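Local structure of interferon (Danio rerio, 3PIV) at residues L42-K47 with L148-I153; V75-N80 with Q139-V144. The protein probably acts as a secreted antiviral cytokine, a type I interferon of zebrafish that signals by binding cell-surface cytokine receptors. One frame throughout, in Å; residues are numbered along the deposited sequence.

Contact 1. Residues L42-K47 with L148-I153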
loop_
_atom_site.group_PDB
_atom_site.type_symbol
_atom_site.label_atom_id
_atom_site.label_comp_id
_atom_site.label_asym_id
_atom_site.label_seq_id
_atom_site.Cartn_x
_atom_site.Cartn_y
_atom_site.Cartn_z
ATOM N N LEU A 42 9.752 -8.131 9.683
ATOM C CA LEU A 42 9.794 -9.509 9.195
ATOM C C LEU A 42 10.028 -9.579 7.683
ATOM O O LEU A 42 10.868 -10.338 7.217
ATOM C CB LEU A 42 8.503 -10.237 9.571
ATOM C CG LEU A 42 8.148 -11.579 8.916
ATOM C CD1 LEU A 42 9.025 -12.700 9.434
ATOM C CD2 LEU A 42 6.679 -11.914 9.153
ATOM N N MET A 43 9.298 -8.775 6.916
ATOM C CA MET A 43 9.452 -8.790 5.468
ATOM C C MET A 43 10.830 -8.272 5.041
ATOM O O MET A 43 11.404 -8.708 4.026
ATOM C CB MET A 43 8.320 -7.997 4.792
ATOM C CG MET A 43 6.914 -8.569 5.017
ATOM S SD MET A 43 6.762 -10.364 4.818
ATOM C CE MET A 43 7.650 -10.593 3.268
ATOM N N ASP A 44 11.373 -7.343 5.818
ATOM C CA ASP A 44 12.692 -6.804 5.517
ATOM C C ASP A 44 13.748 -7.922 5.368
ATOM O O ASP A 44 14.685 -7.797 4.572
ATOM C CB ASP A 44 13.125 -5.803 6.596
ATOM C CG ASP A 44 12.411 -4.457 6.481
ATOM O OD1 ASP A 44 12.013 -4.068 5.362
ATOM O OD2 ASP A 44 12.254 -3.782 7.521
ATOM N N LYS A 45 13.594 -9.008 6.127
ATOM C CA LYS A 45 14.593 -10.079 6.113
ATOM C C LYS A 45 14.074 -11.407 5.564
ATOM O O LYS A 45 14.745 -12.436 5.667
ATOM C CB LYS A 45 15.221 -10.271 7.498
ATOM C CG LYS A 45 14.230 -10.424 8.643
ATOM C CD LYS A 45 14.940 -10.206 9.983
ATOM C CE LYS A 45 14.002 -10.388 11.173
ATOM N NZ LYS A 45 13.478 -11.785 11.280
ATOM N N SER A 46 12.886 -11.377 4.969
ATOM C CA SER A 46 12.326 -12.548 4.303
ATOM C C SER A 46 13.023 -12.756 2.975
ATOM O O SER A 46 13.692 -11.855 2.486
ATOM C CB SER A 46 10.833 -12.352 4.062
ATOM O OG SER A 46 10.138 -12.263 5.285
ATOM N N LYS A 47 12.855 -13.938 2.390
ATOM C CA LYS A 47 13.422 -14.245 1.076
ATOM C C LYS A 47 12.787 -13.367 0.003
ATOM O O LYS A 47 11.700 -12.827 0.210
ATOM C CB LYS A 47 13.205 -15.724 0.732
ATOM C CG LYS A 47 13.740 -16.664 1.803
ATOM C CD LYS A 47 13.614 -18.124 1.395
ATOM C CE LYS A 47 14.445 -19.022 2.308
ATOM N NZ LYS A 47 14.085 -18.864 3.743
ATOM N N LEU A 148 4.178 3.063 1.884
ATOM C CA LEU A 148 4.966 3.343 0.694
ATOM C C LEU A 148 6.451 3.496 1.074
ATOM O O LEU A 148 7.329 3.056 0.332
ATOM C CB LEU A 148 4.458 4.595 -0.031
ATOM C CG LEU A 148 3.067 4.507 -0.693
ATOM C CD1 LEU A 148 2.637 5.858 -1.225
ATOM C CD2 LEU A 148 3.064 3.463 -1.807
ATOM N N GLN A 149 6.714 4.105 2.228
ATOM C CA GLN A 149 8.096 4.326 2.682
ATOM C C GLN A 149 8.770 3.009 2.995
ATOM O O GLN A 149 9.864 2.761 2.539
ATOM C CB GLN A 149 8.145 5.275 3.891
ATOM C CG GLN A 149 7.971 6.724 3.499
ATOM C CD GLN A 149 7.570 7.626 4.641
ATOM O OE1 GLN A 149 7.040 7.176 5.665
ATOM N NE2 GLN A 149 7.795 8.927 4.461
ATOM N N ARG A 150 8.085 2.136 3.722
ATOM C CA ARG A 150 8.648 0.833 4.047
ATOM C C ARG A 150 8.724 -0.129 2.840
ATOM O O ARG A 150 9.684 -0.894 2.715
ATOM C CB ARG A 150 7.881 0.198 5.202
ATOM C CG ARG A 150 7.929 0.996 6.521
ATOM C CD ARG A 150 9.317 1.023 7.171
ATOM N NE ARG A 150 9.859 -0.304 7.475
ATOM C CZ ARG A 150 9.737 -0.933 8.647
ATOM N NH1 ARG A 150 9.062 -0.371 9.633
ATOM N NH2 ARG A 150 10.265 -2.137 8.824
ATOM N N MET A 151 7.717 -0.104 1.969
ATOM C CA MET A 151 7.757 -0.928 0.763
ATOM C C MET A 151 9.005 -0.653 -0.051
ATOM O O MET A 151 9.586 -1.556 -0.610
ATOM C CB MET A 151 6.505 -0.726 -0.099
ATOM C CG MET A 151 5.250 -1.312 0.532
ATOM S SD MET A 151 3.746 -0.653 -0.217
ATOM C CE MET A 151 3.539 -1.809 -1.577
ATOM N N ASP A 152 9.415 0.603 -0.093
ATOM C CA ASP A 152 10.584 1.012 -0.864
ATOM C C ASP A 152 11.880 0.405 -0.304
ATOM O O ASP A 152 12.806 0.078 -1.046
ATOM C CB ASP A 152 10.671 2.540 -0.873
ATOM C CG ASP A 152 11.862 3.052 -1.644
ATOM O OD1 ASP A 152 11.826 3.025 -2.897
ATOM O OD2 ASP A 152 12.833 3.489 -0.995
ATOM N N ILE A 153 11.932 0.253 1.010
ATOM C CA ILE A 153 13.066 -0.385 1.653
ATOM C C ILE A 153 13.106 -1.849 1.245
ATOM O O ILE A 153 14.129 -2.361 0.817
ATOM C CB ILE A 153 12.975 -0.270 3.186
ATOM C CG1 ILE A 153 13.164 1.190 3.620
ATOM C CG2 ILE A 153 14.007 -1.166 3.859
ATOM C CD1 ILE A 153 13.137 1.371 5.121
HETATM O O HOH W 1 10.683 -1.988 5.305
#

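Contact 2. Residues V75-N80 with Q139-V144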
loop_
_atom_site.group_PDB
_atom_site.type_symbol
_atom_site.label_atom_id
_atom_site.label_comp_id
_atom_site.label_asym_id
_atom_site.label_seq_id
_atom_site.Cartn_x
_atom_site.Cartn_y
_atom_site.Cartn_z
ATOM N N VAL A 75 -13.754 14.582 2.081
ATOM C CA VAL A 75 -12.442 15.136 1.745
ATOM C C VAL A 75 -12.462 15.902 0.446
ATOM O O VAL A 75 -13.239 15.621 -0.462
ATOM C CB VAL A 75 -11.311 14.074 1.652
ATOM C CG1 VAL A 75 -11.012 13.485 3.021
ATOM C CG2 VAL A 75 -11.639 13.007 0.595
ATOM N N ASN A 76 -11.566 16.867 0.367
ATOM C CA ASN A 76 -11.468 17.741 -0.772
ATOM C C ASN A 76 -10.384 17.249 -1.722
ATOM O O ASN A 76 -9.971 17.983 -2.624
ATOM C CB ASN A 76 -11.091 19.114 -0.257
ATOM C CG ASN A 76 -10.019 19.034 0.808
ATOM O OD1 ASN A 76 -8.822 19.068 0.505
ATOM N ND2 ASN A 76 -10.441 18.859 2.063
ATOM N N TRP A 77 -9.912 16.021 -1.512
ATOM C CA TRP A 77 -8.827 15.485 -2.332
ATOM C C TRP A 77 -9.178 15.583 -3.807
ATOM O O TRP A 77 -10.342 15.497 -4.181
ATOM C CB TRP A 77 -8.534 14.025 -1.999
ATOM C CG TRP A 77 -8.083 13.806 -0.609
ATOM C CD1 TRP A 77 -7.698 14.759 0.291
ATOM C CD2 TRP A 77 -7.960 12.546 0.057
ATOM N NE1 TRP A 77 -7.356 14.169 1.479
ATOM C CE2 TRP A 77 -7.501 12.808 1.359
ATOM C CE3 TRP A 77 -8.192 11.222 -0.324
ATOM C CZ2 TRP A 77 -7.275 11.794 2.288
ATOM C CZ3 TRP A 77 -7.962 10.212 0.597
ATOM C CH2 TRP A 77 -7.513 10.505 1.893
ATOM N N ASP A 78 -8.169 15.759 -4.646
ATOM C CA ASP A 78 -8.421 15.820 -6.075
ATOM C C ASP A 78 -8.622 14.399 -6.582
ATOM O O ASP A 78 -7.704 13.581 -6.470
ATOM C CB ASP A 78 -7.246 16.487 -6.786
ATOM C CG ASP A 78 -7.524 16.721 -8.248
ATOM O OD1 ASP A 78 -8.389 17.560 -8.548
ATOM O OD2 ASP A 78 -6.900 16.056 -9.096
ATOM N N GLN A 79 -9.812 14.100 -7.119
ATOM C CA GLN A 79 -10.124 12.723 -7.491
ATOM C C GLN A 79 -9.306 12.246 -8.674
ATOM O O GLN A 79 -9.042 11.068 -8.804
ATOM C CB GLN A 79 -11.611 12.513 -7.784
ATOM C CG GLN A 79 -12.488 12.528 -6.550
ATOM C CD GLN A 79 -12.148 11.437 -5.539
ATOM O OE1 GLN A 79 -11.703 10.332 -5.893
ATOM N NE2 GLN A 79 -12.374 11.742 -4.266
ATOM N N ASN A 80 -8.942 13.153 -9.563
ATOM C CA ASN A 80 -8.116 12.757 -10.683
ATOM C C ASN A 80 -6.750 12.338 -10.161
ATOM O O ASN A 80 -6.141 11.421 -10.687
ATOM C CB ASN A 80 -7.971 13.899 -11.691
ATOM C CG ASN A 80 -9.287 14.251 -12.369
ATOM O OD1 ASN A 80 -10.058 13.372 -12.739
ATOM N ND2 ASN A 80 -9.538 15.546 -12.544
ATOM N N GLN A 139 -6.178 9.882 8.327
ATOM C CA GLN A 139 -5.421 8.819 8.971
ATOM C C GLN A 139 -5.042 7.768 7.934
ATOM O O GLN A 139 -3.885 7.370 7.854
ATOM C CB GLN A 139 -6.204 8.180 10.104
ATOM C CG GLN A 139 -6.245 9.042 11.335
ATOM C CD GLN A 139 -4.848 9.415 11.801
ATOM O OE1 GLN A 139 -4.094 8.561 12.271
ATOM N NE2 GLN A 139 -4.501 10.697 11.679
ATOM N N ILE A 140 -6.009 7.322 7.133
ATOM C CA ILE A 140 -5.709 6.329 6.106
ATOM C C ILE A 140 -4.588 6.827 5.179
ATOM O O ILE A 140 -3.635 6.101 4.895
ATOM C CB ILE A 140 -6.972 5.916 5.295
ATOM C CG1 ILE A 140 -7.690 4.746 5.976
ATOM C CG2 ILE A 140 -6.594 5.494 3.880
ATOM C CD1 ILE A 140 -7.850 4.862 7.464
ATOM N N ARG A 141 -4.701 8.072 4.733
ATOM C CA ARG A 141 -3.696 8.681 3.883
ATOM C C ARG A 141 -2.306 8.714 4.560
ATOM O O ARG A 141 -1.286 8.365 3.947
ATOM C CB ARG A 141 -4.158 10.081 3.498
ATOM C CG ARG A 141 -3.206 10.844 2.638
ATOM C CD ARG A 141 -3.877 12.095 2.131
ATOM N NE ARG A 141 -2.949 12.964 1.428
ATOM C CZ ARG A 141 -2.626 14.187 1.827
ATOM N NH1 ARG A 141 -3.165 14.687 2.926
ATOM N NH2 ARG A 141 -1.778 14.912 1.112
ATOM N N ARG A 142 -2.263 9.121 5.822
ATOM C CA ARG A 142 -0.983 9.128 6.538
ATOM C C ARG A 142 -0.428 7.700 6.643
ATOM O O ARG A 142 0.763 7.488 6.439
ATOM C CB ARG A 142 -1.112 9.759 7.921
ATOM C CG ARG A 142 0.208 9.754 8.747
ATOM C CD ARG A 142 1.354 10.411 7.993
ATOM N NE ARG A 142 2.647 10.303 8.680
ATOM C CZ ARG A 142 3.455 9.246 8.602
ATOM N NH1 ARG A 142 3.106 8.189 7.876
ATOM N NH2 ARG A 142 4.613 9.236 9.259
ATOM N N VAL A 143 -1.300 6.729 6.919
ATOM C CA VAL A 143 -0.897 5.321 7.027
ATOM C C VAL A 143 -0.317 4.788 5.710
ATOM O O VAL A 143 0.717 4.130 5.706
ATOM C CB VAL A 143 -2.060 4.402 7.494
ATOM C CG1 VAL A 143 -1.762 2.938 7.175
ATOM C CG2 VAL A 143 -2.317 4.578 8.990
ATOM N N VAL A 144 -0.978 5.098 4.598
ATOM C CA VAL A 144 -0.523 4.664 3.277
ATOM C C VAL A 144 0.861 5.235 2.957
ATOM O O VAL A 144 1.694 4.563 2.341
ATOM C CB VAL A 144 -1.523 5.071 2.181
ATOM C CG1 VAL A 144 -0.906 4.922 0.794
ATOM C CG2 VAL A 144 -2.778 4.230 2.293
#

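Contact 1. Residues L42-K47 with L148-I153
Asp44, near the end of helix 37-44, and Arg150, on helix 134-158, meet in a salt bridge with a water beside it. The Arg150 chain is curled, bending at chi2 (-68°) and again at chi3 (-58°), which turns the guanidinium back to offer its edge to the carboxylate. Its NH2 donates to OD2 of Asp44 at 2.9 Å, with an N-H...O angle of 148°. The oxygen is met on its syn side, somewhat out of the carboxylate plane, and the two flat groups are nearly coplanar, though the side chains cross at about a right angle. The water bonds to the arginine twice, donating to Arg150 O at 3.0 Å and accepting from Arg150 NE at 2.9 Å; a further, suspiciously short leg to Asp44 OD1 is doubtful. Beside the salt bridge, CG2 of Ile153 approaches Asp44 OD1 to 3.8 Å. Arg150 also touches Ser37, Tyr40 and Thr41 of helix 37-44. This surface salt bridge joins the short helix between the first two long helices to the last helix, regions that in mammalian type I interferons contribute to receptor binding, and probably do here.

Contact 2. Residues V75-N80 with Q139-V144
Arg141 runs from helix 134-158 alongside the indole of Trp77, the two side chains sliding past each other in opposite directions. Its CB begins the contact at the benzo ring, 3.7 Å from Trp77 CH2. CG, placed anti to the backbone N (chi1 179°), starts an extended chain and lies 4.2 Å from Trp77 CZ2. CD packs more tightly, 3.4 Å from Trp77 CZ2 and 3.8 Å from Trp77 CE2, approaching the ring obliquely. On the other side of the indole sits CG2 of Val75, 3.7 Å off the ring plane, so the tryptophan is held between a valine methyl and the aliphatic part of an arginine. In this helical cytokine fold, residues 75-78 belong to the connection from helix 48-66 into helix 79-101, and Trp77 packs that connection against the last helix, touching Met66 as well. Past CD the arginine leaves the tryptophan, its guanidinium plane turned 55° from the ring. NE is hydrogen-bonded elsewhere in the structure, NH1 makes a salt bridge with Glu138 OE1, NH2 donates to the carbonyl oxygens of Leu21 and Gly26, and the guanidinium makes a cation-pi contact with Tyr28. Glu138 OE2 accepts from Trp77 NE1.

In the fold
Both contacts are made on helix 134-158, whose segments 139-144 and 148-153 lie close in sequence, yet the contact centres are 23 Å apart on opposite sides of the chain's centre. Along the chain the order is 42-47, 75-80, 139-144, 148-153, so contact 2 is nested inside the loop closed by contact 1. Contact 1 is a polar tie at the surface, to the end of helix 37-44; contact 2 is buried and holds the connection before helix 79-101. The last helix of the all-helical interferon bundle thus meets chain on both sides of helix 48-66, the end of helix 37-44 before it and the connection to helix 79-101 after it.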